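PDB 5B57: putative hemin ABC transport system, membrane protein from Burkholderia cenocepacia J2315, which probably forms the membrane-spanning permease subunit of an ABC transporter that imports heme across the cell membrane. Local coordinates for residues G148-I153 with A168-A173. Numbering follows the deposited sequence.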
# COMPACT_ATOMS: atom_id res chain seq x y z
N GLY A 148 -25.01 14.59 9.88
CA GLY A 148 -25.74 15.46 10.81
C GLY A 148 -26.30 16.69 10.13
O GLY A 148 -27.41 17.13 10.45
N ALA A 149 -25.54 17.27 9.20
CA ALA A 149 -26.04 18.40 8.43
C ALA A 149 -27.27 18.03 7.60
O ALA A 149 -28.21 18.82 7.49
CB ALA A 149 -24.93 18.94 7.54
N THR A 150 -27.29 16.83 7.02
CA THR A 150 -28.43 16.47 6.18
C THR A 150 -29.61 15.99 7.02
O THR A 150 -30.77 16.28 6.69
CB THR A 150 -28.01 15.40 5.17
OG1 THR A 150 -26.96 15.92 4.37
CG2 THR A 150 -29.17 15.06 4.22
N THR A 151 -29.33 15.25 8.10
CA THR A 151 -30.39 14.87 9.03
C THR A 151 -31.21 16.08 9.46
O THR A 151 -32.44 16.01 9.54
CB THR A 151 -29.79 14.18 10.26
OG1 THR A 151 -29.12 12.99 9.85
CG2 THR A 151 -30.87 13.83 11.24
N LEU A 152 -30.54 17.21 9.71
CA LEU A 152 -31.22 18.41 10.18
C LEU A 152 -31.92 19.15 9.04
O LEU A 152 -33.06 19.60 9.21
CB LEU A 152 -30.25 19.36 10.88
CG LEU A 152 -30.97 20.67 11.30
CD1 LEU A 152 -32.00 20.44 12.36
CD2 LEU A 152 -30.04 21.73 11.79
N ILE A 153 -31.26 19.33 7.90
CA ILE A 153 -31.88 20.08 6.81
C ILE A 153 -33.16 19.39 6.35
O ILE A 153 -34.15 20.06 6.02
CB ILE A 153 -30.88 20.28 5.65
CG1 ILE A 153 -29.66 21.10 6.08
CG2 ILE A 153 -31.56 20.86 4.41
CD1 ILE A 153 -28.72 21.39 4.93
N ALA A 168 -28.31 25.93 14.76
CA ALA A 168 -28.75 24.54 14.65
C ALA A 168 -27.94 23.75 13.62
O ALA A 168 -27.58 22.60 13.86
CB ALA A 168 -30.23 24.48 14.30
N LEU A 169 -27.62 24.36 12.47
CA LEU A 169 -26.91 23.59 11.44
C LEU A 169 -25.50 23.20 11.88
O LEU A 169 -25.21 21.99 11.98
CB LEU A 169 -26.95 24.34 10.11
CG LEU A 169 -26.43 23.50 8.94
CD1 LEU A 169 -26.86 22.06 8.99
CD2 LEU A 169 -27.04 24.10 7.72
N PRO A 170 -24.59 24.14 12.22
CA PRO A 170 -23.23 23.71 12.61
C PRO A 170 -23.21 22.77 13.81
O PRO A 170 -22.36 21.87 13.87
CB PRO A 170 -22.52 25.03 12.92
CG PRO A 170 -23.61 25.93 13.32
CD PRO A 170 -24.76 25.59 12.41
N VAL A 171 -24.11 22.95 14.78
CA VAL A 171 -24.12 22.08 15.95
C VAL A 171 -24.50 20.65 15.56
O VAL A 171 -23.95 19.69 16.09
CB VAL A 171 -25.05 22.66 17.04
CG1 VAL A 171 -25.27 21.68 18.17
CG2 VAL A 171 -24.45 23.94 17.58
N ALA A 172 -25.43 20.50 14.61
CA ALA A 172 -25.78 19.15 14.13
C ALA A 172 -24.60 18.50 13.43
O ALA A 172 -24.24 17.37 13.73
CB ALA A 172 -26.98 19.21 13.20
N ALA A 173 -23.97 19.22 12.49
CA ALA A 173 -22.81 18.69 11.77
C ALA A 173 -21.69 18.32 12.73
O ALA A 173 -20.98 17.32 12.52
CB ALA A 173 -22.32 19.73 10.75
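This is apolar helix-to-helix packing, made where the end of helix 141-154 lies against the first turns of helix 168-188. The two short axes approach to 7.8 Å and run in roughly opposed directions, 136° apart. The near approach is consistent with the small residues at one end of the contact: Gly148 lies beside Ala173, their CA atoms 4.5 Å apart, and the Ala172 CB rests near Gly148 O. Gly148 has no side chain to hold the neighbouring backbone off. Next to it, Ala149 CB lies 4.2 Å from Ala173 CB.

Further along, two leucines pack between the helices, each against alanines of the other one. Leu152 leans across to helix 168-188, and with CG anti to its backbone N (chi1 177°) the side chain extends that way and brings CD2 to Ala168. That branch does most of the touching, meeting Ala168 CB at 3.7 Å and the start of the Leu169 backbone, while its CB lies against the Ala172 methyl. In a FecCD-type permease, an all-helical fold without strands, helices 141-154 and 168-188 follow one another in the chain, the second predicted to span the membrane, so the pair makes a splayed, roughly antiparallel helical hairpin whose connection is partly unmodelled. Leu169 reaches back toward helix 141-154, its CD1 4.2 Å from Leu152 CD2. The same CD1 packs on Ala149, 3.9 Å from the CB, and also meets Ile153 CG1 at 4.2 Å, the Leu169 and Ile153 side chains lying at a slant to each other.

Helix 223-234 packs against helix 141-154 as well, with Trp232 on Ala149 and both Ser228 and Leu229 on Ile153. Thr150 and Thr151, which do not meet segment 168-173, touch Leu217 of helix 196-220.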